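Local coordinates for protein phosphoserine phosphatase RsbX (Bacillus subtilis, PDB 3W42) that removes phosphate from phosphoserine in the stressosome protein RsbS and so acts as a negative regulator of sigma-B in the general stress response, at residues K150-T155 against S165-G170; P161-H166 against N178-Y183; D61-Y66 against E76-A81; E69-I74 against A90-I95. All coordinates share one frame; numbering follows the deposited sequence. Where two conformers were deposited one is given.

Contact 1: residues K150-T155 against S165-G170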
loop_
_atom_site.group_PDB
_atom_site.type_symbol
_atom_site.label_atom_id
_atom_site.label_comp_id
_atom_site.label_asym_id
_atom_site.label_seq_id
_atom_site.Cartn_x
_atom_site.Cartn_y
_atom_site.Cartn_z
ATOM N N LYS A 150 -5.280 11.786 -5.625
ATOM C CA LYS A 150 -5.799 10.870 -4.623
ATOM C C LYS A 150 -5.323 9.451 -4.979
ATOM O O LYS A 150 -5.331 9.103 -6.173
ATOM C CB LYS A 150 -7.327 10.906 -4.573
ATOM C CG LYS A 150 -7.867 12.196 -4.032
ATOM C CD LYS A 150 -9.329 12.481 -4.248
ATOM C CE LYS A 150 -9.564 13.043 -5.652
ATOM N NZ LYS A 150 -10.959 13.183 -5.982
ATOM N N PHE A 151 -4.944 8.645 -4.006
ATOM C CA PHE A 151 -4.405 7.347 -4.283
ATOM C C PHE A 151 -4.940 6.286 -3.328
ATOM O O PHE A 151 -5.368 6.607 -2.205
ATOM C CB PHE A 151 -2.899 7.313 -4.354
ATOM C CG PHE A 151 -2.183 7.542 -3.034
ATOM C CD1 PHE A 151 -1.993 6.504 -2.158
ATOM C CD2 PHE A 151 -1.717 8.797 -2.684
ATOM C CE1 PHE A 151 -1.311 6.759 -0.891
ATOM C CE2 PHE A 151 -1.051 8.992 -1.460
ATOM C CZ PHE A 151 -0.851 7.988 -0.589
ATOM N N ILE A 152 -4.795 5.047 -3.724
ATOM C CA ILE A 152 -5.006 3.889 -2.874
ATOM C C ILE A 152 -3.921 2.874 -3.104
ATOM O O ILE A 152 -3.484 2.664 -4.261
ATOM C CB ILE A 152 -6.400 3.285 -3.101
ATOM C CG1 ILE A 152 -6.740 2.194 -2.054
ATOM C CG2 ILE A 152 -6.574 2.726 -4.513
ATOM C CD1 ILE A 152 -8.185 1.675 -2.134
ATOM N N ILE A 153 -3.515 2.190 -2.061
ATOM C CA ILE A 153 -2.741 0.948 -2.111
ATOM C C ILE A 153 -3.576 -0.111 -1.425
ATOM O O ILE A 153 -4.025 0.144 -0.289
ATOM C CB ILE A 153 -1.377 1.051 -1.408
ATOM C CG1 ILE A 153 -0.533 2.177 -2.032
ATOM C CG2 ILE A 153 -0.631 -0.254 -1.484
ATOM C CD1 ILE A 153 0.729 2.513 -1.177
ATOM N N HIS A 154 -3.816 -1.264 -2.029
ATOM C CA HIS A 154 -4.692 -2.263 -1.399
ATOM C C HIS A 154 -4.257 -3.674 -1.661
ATOM O O HIS A 154 -3.705 -4.016 -2.739
ATOM C CB HIS A 154 -6.132 -2.062 -1.846
ATOM C CG HIS A 154 -6.441 -2.366 -3.269
ATOM N ND1 HIS A 154 -6.688 -3.650 -3.708
ATOM C CD2 HIS A 154 -6.599 -1.590 -4.378
ATOM C CE1 HIS A 154 -6.971 -3.598 -5.025
ATOM N NE2 HIS A 154 -6.928 -2.354 -5.450
ATOM N N THR A 155 -4.499 -4.555 -0.704
ATOM C CA THR A 155 -4.334 -5.971 -0.882
ATOM C C THR A 155 -5.457 -6.570 -1.743
ATOM O O THR A 155 -6.503 -5.936 -1.985
ATOM C CB THR A 155 -4.135 -6.715 0.445
ATOM O OG1 THR A 155 -5.336 -6.571 1.200
ATOM C CG2 THR A 155 -2.919 -6.233 1.213
ATOM N N SER A 165 -12.945 5.282 -10.310
ATOM C CA SER A 165 -14.137 6.077 -10.127
ATOM C C SER A 165 -14.340 6.515 -8.664
ATOM O O SER A 165 -14.810 7.596 -8.394
ATOM C CB SER A 165 -15.365 5.316 -10.669
ATOM O OG SER A 165 -15.761 4.212 -9.866
ATOM N N HIS A 166 -13.997 5.601 -7.726
ATOM C CA HIS A 166 -14.142 5.937 -6.340
ATOM C C HIS A 166 -13.183 7.057 -5.967
ATOM O O HIS A 166 -13.510 7.952 -5.183
ATOM C CB HIS A 166 -13.898 4.678 -5.467
ATOM C CG HIS A 166 -14.947 3.641 -5.656
ATOM N ND1 HIS A 166 -16.039 3.597 -4.831
ATOM C CD2 HIS A 166 -15.063 2.662 -6.555
ATOM C CE1 HIS A 166 -16.802 2.595 -5.238
ATOM N NE2 HIS A 166 -16.249 1.993 -6.284
ATOM N N LEU A 167 -11.948 6.971 -6.455
ATOM C CA LEU A 167 -10.938 8.028 -6.206
ATOM C C LEU A 167 -11.396 9.327 -6.817
ATOM O O LEU A 167 -11.230 10.370 -6.201
ATOM C CB LEU A 167 -9.596 7.623 -6.790
ATOM C CG LEU A 167 -8.936 6.382 -6.151
ATOM C CD1 LEU A 167 -7.656 6.058 -6.934
ATOM C CD2 LEU A 167 -8.551 6.628 -4.768
ATOM N N LYS A 168 -11.921 9.302 -8.039
ATOM C CA LYS A 168 -12.297 10.540 -8.714
ATOM C C LYS A 168 -13.427 11.238 -7.963
ATOM O O LYS A 168 -13.397 12.428 -7.738
ATOM C CB LYS A 168 -12.727 10.197 -10.099
ATOM C CG LYS A 168 -13.274 11.375 -10.861
ATOM C CD LYS A 168 -13.485 11.044 -12.378
ATOM C CE LYS A 168 -14.056 12.247 -13.093
ATOM N NZ LYS A 168 -14.077 12.022 -14.550
ATOM N N LYS A 169 -14.476 10.475 -7.595
ATOM C CA LYS A 169 -15.672 11.087 -6.994
ATOM C C LYS A 169 -15.431 11.618 -5.564
ATOM O O LYS A 169 -16.050 12.605 -5.157
ATOM C CB LYS A 169 -16.836 10.141 -7.032
ATOM C CG LYS A 169 -17.315 9.916 -8.431
ATOM C CD LYS A 169 -18.529 9.104 -8.526
ATOM C CE LYS A 169 -18.156 7.810 -8.041
ATOM N NZ LYS A 169 -19.243 6.790 -8.260
ATOM N N GLY A 170 -14.624 10.928 -4.776
ATOM C CA GLY A 170 -14.454 11.310 -3.383
ATOM C C GLY A 170 -13.753 12.623 -3.162
ATOM O O GLY A 170 -12.796 12.929 -3.890
#

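Contact 2: residues P161-H166 against N178-Y183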
loop_
_atom_site.group_PDB
_atom_site.type_symbol
_atom_site.label_atom_id
_atom_site.label_comp_id
_atom_site.label_asym_id
_atom_site.label_seq_id
_atom_site.Cartn_x
_atom_site.Cartn_y
_atom_site.Cartn_z
ATOM N N PRO A 161 -14.733 -3.148 -8.993
ATOM C CA PRO A 161 -14.736 -3.099 -10.484
ATOM C C PRO A 161 -13.971 -1.917 -11.074
ATOM O O PRO A 161 -13.295 -2.098 -12.027
ATOM C CB PRO A 161 -16.213 -3.066 -10.851
ATOM C CG PRO A 161 -16.906 -3.673 -9.711
ATOM C CD PRO A 161 -16.086 -3.280 -8.457
ATOM N N ASP A 162 -14.130 -0.750 -10.535
ATOM C CA ASP A 162 -13.650 0.464 -11.068
ATOM C C ASP A 162 -13.121 1.395 -10.004
ATOM O O ASP A 162 -13.718 2.409 -9.633
ATOM C CB ASP A 162 -14.724 1.170 -11.903
ATOM C CG ASP A 162 -14.295 2.442 -12.573
ATOM O OD1 ASP A 162 -13.107 2.766 -12.609
ATOM O OD2 ASP A 162 -15.171 3.061 -13.257
ATOM N N ILE A 163 -11.965 1.058 -9.444
ATOM C CA ILE A 163 -11.398 1.840 -8.360
ATOM C C ILE A 163 -11.182 3.277 -8.664
ATOM O O ILE A 163 -11.323 4.150 -7.826
ATOM C CB ILE A 163 -10.146 1.130 -7.793
ATOM C CG1 ILE A 163 -9.637 1.728 -6.498
ATOM C CG2 ILE A 163 -8.995 1.126 -8.853
ATOM C CD1 ILE A 163 -10.609 1.644 -5.422
ATOM N N ARG A 164 -10.812 3.567 -9.908
ATOM C CA ARG A 164 -10.536 4.944 -10.314
ATOM C C ARG A 164 -11.750 5.804 -10.063
ATOM O O ARG A 164 -11.619 6.951 -9.687
ATOM C CB ARG A 164 -10.181 4.964 -11.792
ATOM C CG ARG A 164 -8.798 4.507 -12.146
ATOM C CD ARG A 164 -8.653 4.564 -13.654
ATOM N NE ARG A 164 -7.304 4.228 -14.075
ATOM C CZ ARG A 164 -6.958 3.848 -15.290
ATOM N NH1 ARG A 164 -7.877 3.780 -16.254
ATOM N NH2 ARG A 164 -5.670 3.581 -15.539
ATOM N N SER A 165 -12.945 5.282 -10.310
ATOM C CA SER A 165 -14.137 6.077 -10.127
ATOM C C SER A 165 -14.340 6.515 -8.664
ATOM O O SER A 165 -14.810 7.596 -8.394
ATOM C CB SER A 165 -15.365 5.316 -10.669
ATOM O OG SER A 165 -15.761 4.212 -9.866
ATOM N N HIS A 166 -13.997 5.601 -7.726
ATOM C CA HIS A 166 -14.142 5.937 -6.340
ATOM C C HIS A 166 -13.183 7.057 -5.967
ATOM O O HIS A 166 -13.510 7.952 -5.183
ATOM C CB HIS A 166 -13.898 4.678 -5.467
ATOM C CG HIS A 166 -14.947 3.641 -5.656
ATOM N ND1 HIS A 166 -16.039 3.597 -4.831
ATOM C CD2 HIS A 166 -15.063 2.662 -6.555
ATOM C CE1 HIS A 166 -16.802 2.595 -5.238
ATOM N NE2 HIS A 166 -16.249 1.993 -6.284
ATOM N N ASN A 178 -15.684 5.396 2.720
ATOM C CA ASN A 178 -17.090 5.080 2.813
ATOM C C ASN A 178 -17.642 4.599 1.485
ATOM O O ASN A 178 -18.511 3.697 1.422
ATOM C CB ASN A 178 -17.845 6.254 3.403
ATOM C CG ASN A 178 -17.570 6.478 4.883
ATOM O OD1 ASN A 178 -17.748 7.631 5.374
ATOM N ND2 ASN A 178 -17.086 5.471 5.581
ATOM N N SER A 179 -17.128 5.160 0.378
ATOM C CA SER A 179 -17.530 4.760 -0.973
ATOM C C SER A 179 -17.247 3.295 -1.260
ATOM O O SER A 179 -17.935 2.669 -2.094
ATOM C CB SER A 179 -16.775 5.645 -1.960
ATOM O OG SER A 179 -17.159 5.470 -3.285
ATOM N N LEU A 180 -16.235 2.734 -0.610
ATOM C CA LEU A 180 -15.810 1.347 -0.778
ATOM C C LEU A 180 -16.464 0.382 0.164
ATOM O O LEU A 180 -16.160 -0.812 0.112
ATOM C CB LEU A 180 -14.259 1.285 -0.563
ATOM C CG LEU A 180 -13.413 2.044 -1.606
ATOM C CD1 LEU A 180 -11.970 2.111 -1.127
ATOM C CD2 LEU A 180 -13.519 1.482 -2.967
ATOM N N LYS A 181 -17.398 0.845 1.010
ATOM C CA LYS A 181 -17.891 -0.015 2.083
ATOM C C LYS A 181 -18.507 -1.295 1.534
ATOM O O LYS A 181 -18.351 -2.352 2.202
ATOM C CB LYS A 181 -18.922 0.745 2.891
ATOM C CG LYS A 181 -19.573 -0.126 3.910
ATOM C CD LYS A 181 -20.421 0.533 4.900
ATOM C CE LYS A 181 -20.880 -0.522 5.966
ATOM N NZ LYS A 181 -21.943 -1.519 5.468
ATOM N N MET A 182 -19.184 -1.297 0.383
ATOM C CA MET A 182 -19.843 -2.505 -0.069
ATOM C C MET A 182 -18.887 -3.635 -0.305
ATOM O O MET A 182 -19.286 -4.787 -0.342
ATOM C CB MET A 182 -20.703 -2.250 -1.274
ATOM C CG MET A 182 -19.937 -1.999 -2.570
ATOM S SD MET A 182 -20.802 -2.302 -4.105
ATOM C CE MET A 182 -21.008 -4.095 -3.991
ATOM N N TYR A 183 -17.613 -3.364 -0.534
ATOM C CA TYR A 183 -16.579 -4.360 -0.825
ATOM C C TYR A 183 -15.941 -4.913 0.413
ATOM O O TYR A 183 -15.066 -5.776 0.339
ATOM C CB TYR A 183 -15.535 -3.726 -1.779
ATOM C CG TYR A 183 -16.120 -3.054 -2.929
ATOM C CD1 TYR A 183 -16.763 -3.749 -3.916
ATOM C CD2 TYR A 183 -16.104 -1.681 -2.982
ATOM C CE1 TYR A 183 -17.339 -3.130 -5.011
ATOM C CE2 TYR A 183 -16.688 -0.983 -4.047
ATOM C CZ TYR A 183 -17.334 -1.699 -5.016
ATOM O OH TYR A 183 -17.888 -0.994 -6.072
HETATM O O HOH W 1 -16.125 7.976 -4.060
#

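Contact 3: residues D61-Y66 against E76-A81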
loop_
_atom_site.group_PDB
_atom_site.type_symbol
_atom_site.label_atom_id
_atom_site.label_comp_id
_atom_site.label_asym_id
_atom_site.label_seq_id
_atom_site.Cartn_x
_atom_site.Cartn_y
_atom_site.Cartn_z
ATOM N N ASP A 61 8.201 -3.920 9.624
ATOM C CA ASP A 61 9.330 -3.539 10.467
ATOM C C ASP A 61 10.504 -2.935 9.657
ATOM O O ASP A 61 11.101 -1.957 10.079
ATOM C CB ASP A 61 9.845 -4.771 11.223
ATOM C CG ASP A 61 10.783 -4.396 12.307
ATOM O OD1 ASP A 61 10.324 -3.744 13.293
ATOM O OD2 ASP A 61 11.935 -4.768 12.163
ATOM N N LEU A 62 10.826 -3.543 8.532
ATOM C CA LEU A 62 11.955 -3.072 7.706
ATOM C C LEU A 62 11.609 -1.731 7.063
ATOM O O LEU A 62 12.511 -0.859 6.966
ATOM C CB LEU A 62 12.290 -4.086 6.652
ATOM C CG LEU A 62 13.019 -5.337 7.193
ATOM C CD1 LEU A 62 12.970 -6.448 6.190
ATOM C CD2 LEU A 62 14.450 -5.006 7.593
ATOM N N VAL A 63 10.381 -1.528 6.652
ATOM C CA VAL A 63 10.025 -0.253 6.007
ATOM C C VAL A 63 10.145 0.844 7.068
ATOM O O VAL A 63 10.635 1.930 6.774
ATOM C CB VAL A 63 8.591 -0.361 5.431
ATOM C CG1 VAL A 63 8.083 1.009 5.036
ATOM C CG2 VAL A 63 8.602 -1.299 4.229
ATOM N N GLU A 64 9.709 0.590 8.305
ATOM C CA GLU A 64 9.862 1.593 9.345
ATOM C C GLU A 64 11.322 1.884 9.584
ATOM O O GLU A 64 11.718 3.073 9.673
ATOM C CB GLU A 64 9.232 1.110 10.643
ATOM C CG GLU A 64 9.461 2.112 11.745
ATOM C CD GLU A 64 8.781 1.781 13.001
ATOM O OE1 GLU A 64 8.405 0.624 13.254
ATOM O OE2 GLU A 64 8.580 2.707 13.819
ATOM N N ASN A 65 12.148 0.881 9.720
ATOM C CA ASN A 65 13.560 1.002 10.087
ATOM C C ASN A 65 14.414 1.650 9.040
ATOM O O ASN A 65 15.368 2.314 9.374
ATOM C CB ASN A 65 14.155 -0.379 10.443
ATOM C CG ASN A 65 15.411 -0.217 11.235
ATOM O OD1 ASN A 65 16.441 -0.523 10.739
ATOM N ND2 ASN A 65 15.330 0.392 12.429
ATOM N N TYR A 66 14.080 1.392 7.799
ATOM C CA TYR A 66 14.899 1.788 6.634
ATOM C C TYR A 66 14.191 2.798 5.774
ATOM O O TYR A 66 14.549 2.958 4.611
ATOM C CB TYR A 66 15.387 0.599 5.899
ATOM C CG TYR A 66 16.371 -0.230 6.737
ATOM C CD1 TYR A 66 17.602 0.201 7.017
ATOM C CD2 TYR A 66 15.946 -1.459 7.326
ATOM C CE1 TYR A 66 18.465 -0.568 7.844
ATOM C CE2 TYR A 66 16.780 -2.196 8.136
ATOM C CZ TYR A 66 18.051 -1.762 8.386
ATOM O OH TYR A 66 18.895 -2.438 9.198
ATOM N N GLU A 76 14.507 -4.646 -1.395
ATOM C CA GLU A 76 15.493 -5.734 -1.412
ATOM C C GLU A 76 15.805 -6.231 0.003
ATOM O O GLU A 76 15.983 -7.447 0.157
ATOM C CB GLU A 76 16.751 -5.258 -2.159
ATOM C CG GLU A 76 17.884 -6.232 -2.033
ATOM C CD GLU A 76 17.636 -7.647 -2.528
ATOM O OE1 GLU A 76 16.562 -7.925 -3.269
ATOM O OE2 GLU A 76 18.478 -8.498 -2.202
ATOM N N ARG A 77 15.838 -5.359 0.988
ATOM C CA ARG A 77 15.944 -5.840 2.340
ATOM C C ARG A 77 14.772 -6.756 2.681
ATOM O O ARG A 77 14.926 -7.761 3.390
ATOM C CB ARG A 77 15.984 -4.678 3.353
ATOM C CG ARG A 77 17.215 -3.812 3.267
ATOM C CD ARG A 77 17.196 -2.750 4.353
ATOM N NE ARG A 77 18.327 -1.853 4.323
ATOM C CZ ARG A 77 19.484 -2.052 4.940
ATOM N NH1 ARG A 77 19.752 -3.174 5.586
ATOM N NH2 ARG A 77 20.409 -1.094 4.913
ATOM N N CYS A 78 13.588 -6.318 2.277
ATOM C CA CYS A 78 12.385 -7.131 2.476
ATOM C C CYS A 78 12.523 -8.491 1.810
ATOM O O CYS A 78 12.248 -9.524 2.438
ATOM C CB CYS A 78 11.161 -6.425 1.949
ATOM S SG CYS A 78 10.714 -4.932 2.904
ATOM N N ASN A 79 13.013 -8.512 0.561
ATOM C CA ASN A 79 13.202 -9.772 -0.112
ATOM C C ASN A 79 14.162 -10.710 0.640
ATOM O O ASN A 79 13.892 -11.877 0.829
ATOM C CB ASN A 79 13.752 -9.501 -1.509
ATOM C CG ASN A 79 13.700 -10.711 -2.389
ATOM O OD1 ASN A 79 12.743 -11.435 -2.397
ATOM N ND2 ASN A 79 14.830 -10.989 -3.053
ATOM N N GLN A 80 15.279 -10.135 1.094
ATOM C CA GLN A 80 16.229 -10.987 1.865
ATOM C C GLN A 80 15.643 -11.538 3.138
ATOM O O GLN A 80 15.918 -12.688 3.503
ATOM C CB GLN A 80 17.513 -10.197 2.179
ATOM C CG GLN A 80 18.334 -9.958 0.878
ATOM C CD GLN A 80 19.671 -9.467 1.118
ATOM O OE1 GLN A 80 20.349 -9.904 2.055
ATOM N NE2 GLN A 80 20.096 -8.528 0.276
ATOM N N ALA A 81 14.739 -10.793 3.783
ATOM C CA ALA A 81 14.068 -11.268 4.991
ATOM C C ALA A 81 13.046 -12.398 4.705
ATOM O O ALA A 81 12.653 -13.070 5.623
ATOM C CB ALA A 81 13.346 -10.118 5.656
#

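Contact 4: residues E69-I74 against A90-I95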
loop_
_atom_site.group_PDB
_atom_site.type_symbol
_atom_site.label_atom_id
_atom_site.label_comp_id
_atom_site.label_asym_id
_atom_site.label_seq_id
_atom_site.Cartn_x
_atom_site.Cartn_y
_atom_site.Cartn_z
ATOM N N GLU A 69 15.853 5.087 3.141
ATOM C CA GLU A 69 16.458 4.529 1.912
ATOM C C GLU A 69 15.533 4.655 0.727
ATOM O O GLU A 69 14.316 4.839 0.868
ATOM C CB GLU A 69 16.865 3.053 2.157
ATOM C CG GLU A 69 17.941 2.941 3.254
ATOM C CD GLU A 69 18.511 1.535 3.442
ATOM O OE1 GLU A 69 18.048 0.577 2.767
ATOM O OE2 GLU A 69 19.463 1.440 4.254
ATOM N N ASP A 70 16.066 4.479 -0.456
ATOM C CA ASP A 70 15.203 4.441 -1.660
ATOM C C ASP A 70 14.344 3.191 -1.660
ATOM O O ASP A 70 14.657 2.166 -1.079
ATOM C CB ASP A 70 15.992 4.586 -2.872
ATOM C CG ASP A 70 16.870 3.531 -3.023
ATOM O OD1 ASP A 70 17.899 3.475 -2.345
ATOM O OD2 ASP A 70 16.565 2.578 -3.706
ATOM N N VAL A 71 13.197 3.292 -2.346
ATOM C CA VAL A 71 12.236 2.179 -2.342
ATOM C C VAL A 71 12.803 0.842 -2.767
ATOM O O VAL A 71 12.495 -0.183 -2.213
ATOM C CB VAL A 71 10.920 2.495 -3.070
ATOM C CG1 VAL A 71 10.117 3.593 -2.344
ATOM C CG2 VAL A 71 11.172 2.906 -4.546
ATOM N N GLU A 72 13.689 0.853 -3.765
ATOM C CA GLU A 72 14.268 -0.365 -4.247
ATOM C C GLU A 72 15.229 -0.959 -3.215
ATOM O O GLU A 72 15.336 -2.187 -3.092
ATOM C CB GLU A 72 14.975 -0.177 -5.616
ATOM C CG GLU A 72 15.294 -1.361 -6.297
ATOM C CD GLU A 72 15.553 -1.146 -7.833
ATOM O OE1 GLU A 72 14.846 -0.295 -8.571
ATOM O OE2 GLU A 72 16.458 -1.912 -8.228
ATOM N N SER A 73 15.956 -0.115 -2.497
ATOM C CA SER A 73 16.759 -0.619 -1.394
ATOM C C SER A 73 15.941 -1.265 -0.294
ATOM O O SER A 73 16.278 -2.329 0.214
ATOM C CB SER A 73 17.556 0.504 -0.797
ATOM O OG SER A 73 18.384 0.028 0.267
ATOM N N ILE A 74 14.850 -0.607 0.045
ATOM C CA ILE A 74 13.990 -1.111 1.102
ATOM C C ILE A 74 13.402 -2.472 0.667
ATOM O O ILE A 74 13.397 -3.458 1.419
ATOM C CB ILE A 74 12.853 -0.144 1.475
ATOM C CG1 ILE A 74 13.444 1.190 1.954
ATOM C CG2 ILE A 74 11.958 -0.802 2.533
ATOM C CD1 ILE A 74 12.388 2.258 2.189
ATOM N N ALA A 90 4.087 -7.265 -1.876
ATOM C CA ALA A 90 4.266 -6.018 -1.162
ATOM C C ALA A 90 4.453 -4.859 -2.136
ATOM O O ALA A 90 4.954 -5.031 -3.244
ATOM C CB ALA A 90 5.523 -6.079 -0.281
ATOM N N SER A 91 4.097 -3.684 -1.655
ATOM C CA SER A 91 4.224 -2.424 -2.354
ATOM C C SER A 91 4.723 -1.396 -1.419
ATOM O O SER A 91 4.279 -1.290 -0.260
ATOM C CB SER A 91 2.904 -1.984 -2.904
ATOM O OG SER A 91 2.447 -2.974 -3.844
ATOM N N ILE A 92 5.692 -0.566 -1.875
ATOM C CA ILE A 92 6.320 0.462 -1.075
ATOM C C ILE A 92 6.285 1.783 -1.842
ATOM O O ILE A 92 6.650 1.852 -3.013
ATOM C CB ILE A 92 7.778 0.130 -0.751
ATOM C CG1 ILE A 92 7.836 -1.230 -0.023
ATOM C CG2 ILE A 92 8.383 1.174 0.215
ATOM C CD1 ILE A 92 9.293 -1.681 0.325
ATOM N N LEU A 93 5.788 2.834 -1.183
ATOM C CA LEU A 93 5.595 4.162 -1.740
ATOM C C LEU A 93 6.299 5.175 -0.865
ATOM O O LEU A 93 6.085 5.213 0.351
ATOM C CB LEU A 93 4.112 4.472 -1.789
ATOM C CG LEU A 93 3.686 5.861 -2.257
ATOM C CD1 LEU A 93 4.075 6.111 -3.713
ATOM C CD2 LEU A 93 2.206 6.089 -2.066
ATOM N N LYS A 94 7.068 6.070 -1.467
ATOM C CA LYS A 94 7.632 7.241 -0.798
ATOM C C LYS A 94 7.184 8.484 -1.536
ATOM O O LYS A 94 7.076 8.489 -2.764
ATOM C CB LYS A 94 9.154 7.167 -0.728
ATOM C CG LYS A 94 9.693 6.202 0.346
ATOM C CD LYS A 94 11.202 5.967 0.276
ATOM C CE LYS A 94 12.021 7.245 0.473
ATOM N NZ LYS A 94 12.113 7.675 1.850
ATOM N N ILE A 95 6.937 9.548 -0.789
ATOM C CA ILE A 95 6.503 10.831 -1.335
ATOM C C ILE A 95 7.337 11.929 -0.737
ATOM O O ILE A 95 7.490 12.016 0.467
ATOM C CB ILE A 95 5.015 11.100 -1.132
ATOM C CG1 ILE A 95 4.158 9.927 -1.571
ATOM C CG2 ILE A 95 4.681 12.427 -1.784
ATOM C CD1 ILE A 95 2.635 10.088 -1.351
#

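Contact 1: residues K150-T155 against S165-G170
The ammonium nitrogen of Lys150 is gripped by backbone carbonyls at the C-terminal end of helix 163-169. NZ gives hydrogen bonds to Leu167 O at 2.8 Å and to Gly170 O, also at 2.8 Å, while a third, to Lys168 O at 3.1 Å, is weak. The bond to Leu167 O lies in the carbonyl plane, whereas that to Gly170 O runs nearly along the C=O axis (166°). A lysine suits this place because the last carbonyls of a helix lack partners from a following turn, and the helix dipole would also favour its charge. The chain reaches them by bending at CG-CD (chi3 -82°), which brings CE close to the same oxygens. Gly170 is the first residue to leave the helical conformation, and its carbonyl completes the group round NZ. Deeper in, Leu167 packs between helix and strand: CD2 rests on the backbone of Phe151, 3.9 Å from Phe151 C, and CD1 meets Ile152 CG2 at 4.3 Å. Ile113 of the adjacent strand also lies against Leu167. The helix segment runs roughly antiparallel to the strand (145°), and a helix packed on the outer face of a sheet is the layering of the alpha-beta-beta-alpha sandwich of PPM phosphatases.

Contact 2: residues P161-H166 against N178-Y183
A mixed polar and apolar contact, centred on His166 against Ser179, Leu180 and Tyr183, joins the start of helix 163-169 to the end of helix 173-179 and the 3-10 turn after it, on the outer side of the sheet containing strand 150-154. His166 ND1 is hydrogen-bonded to Ser179 OG at 2.7 Å, and NE2 makes a weak, longer hydrogen bond to Tyr183 OH at 3.4 Å. Histidine suits this position because its two ring nitrogens can serve partners at separate points of the ring edge. Leu180 CD2 lies over one face of the same ring, 3.9 Å from the centroid, in a CH-pi contact. Ser179 OG, carried anti to its backbone N (chi1 -174°), also meets a water 2.8 Å away; that water donates to His166 O, so the serine links both side chain and main chain of the histidine. Tyr183 stands steeply to the His166 ring, the planes at 83°, and its CE1 touches Pro161 CD at 3.7 Å, the rigid proline ring offering a compact apolar surface. On the sheet side, Ile163 CD1 packs on Leu180 CD2 at 3.8 Å; both residues also reach Ile152 of strand 150-154, and Ile163 touches Ile113 of strand 111-115.

Contact 3: residues D61-Y66 against E76-A81
Tyr66 and Arg77 face each other flat across two roughly antiparallel helices, 49-65 and 71-81, which form a helical hairpin in one outer layer of the PPM alpha-beta-beta-alpha sandwich. The segments 61-65 and 76-81 run at 146° to each other, their axes 9.9 Å apart. The guanidinium of Arg77 is stacked on the phenol ring with the planes only 7° apart, and Arg77 CZ sits 3.6 Å from the centroid of the Tyr66 ring, a cation-pi contact. The two side chains nevertheless cross at about a right angle: the arginine, extended from CG to NE, passes across the ring, so that its CD touches the same face as a CH-pi neighbour while its NH1 comes near Tyr66 CZ. A long side chain ending in a flat cation suits this place, since its methylenes and its charge can both use one aromatic face. The orientation has a second support, because Arg77 NH2 forms a salt bridge with Glu69 OE2 in the connection between the helices; this bond would hold the guanidinium against rotation. Beneath this stack the contact becomes apolar. Cys78 is a compact residue that suits the buried seam; its SG lies 4.2 Å from Leu62 CB and, more distantly, near Val63 CG2. The methyl of Ala81 is met by the leucine branch on the next turn, where Leu62 CD1 lies 3.7 Å from Ala81 CB and 3.8 Å from Cys78 CA.

Contact 4: residues E69-I74 against A90-I95
Along 90-95, Ile92 is the first to meet the beginning of helix 71-81. Its CD1 presses on Ile74 CG2 at 3.6 Å, and its other branch, CG2, meets Val71 CG1 at 3.9 Å. With CG1 beside the backbone N (chi1 -57°) and CG2 beside the carbonyl carbon, the two arms of this beta-branched residue serve successive contacts of one helical turn. Leu93 points away, to the opposite face of the strand, where it packs against Phe102. Lys94 returns to the helix side and runs alongside Val71, pointing the other way, its CD 3.7 Å from Val71 CG1. In the conformer described, a bend at chi3 (61°) brings its CE to 3.3 Å from Glu69 O, and one at chi4 turns NZ to a hydrogen bond with Ala67 O. Lysine fits because its methylenes cover the valine while its charged end reaches that carbonyl. Asp70 caps the helix start, its OD2 accepting from Ser73 N at 3.0 Å. Helix 71-81 thus lies over the five-stranded sheet: Val71 also touches Thr103 and Cys105 of strand 101-107, Ile74 touches Ile39 of strand 37-45, and Val63 of helix 49-65 packs beside Ile74 and Ile92.

How the contacts relate
Along the chain, contacts 3 and 4 come first, their segments alternating, and contacts 1 and 2 follow. The early pair, with centres 9 Å apart, shares helix 71-81 and is joined by the Glu69-Arg77 salt bridge; the late pair, 7 Å apart, shares helix 163-169 and meets through Ile152. The two pairs lie on opposite sides of the chain's centre, each placing helices outside its own sheet. Contacts 1 and 4, about 20 Å apart between centres, nevertheless touch where Phe151 and Ile153 pack against Leu93 and Ile95 between the sheets. Together they sample all four layers of the sandwich, whose manganese is held by Asp44, Asp156 and Asp189.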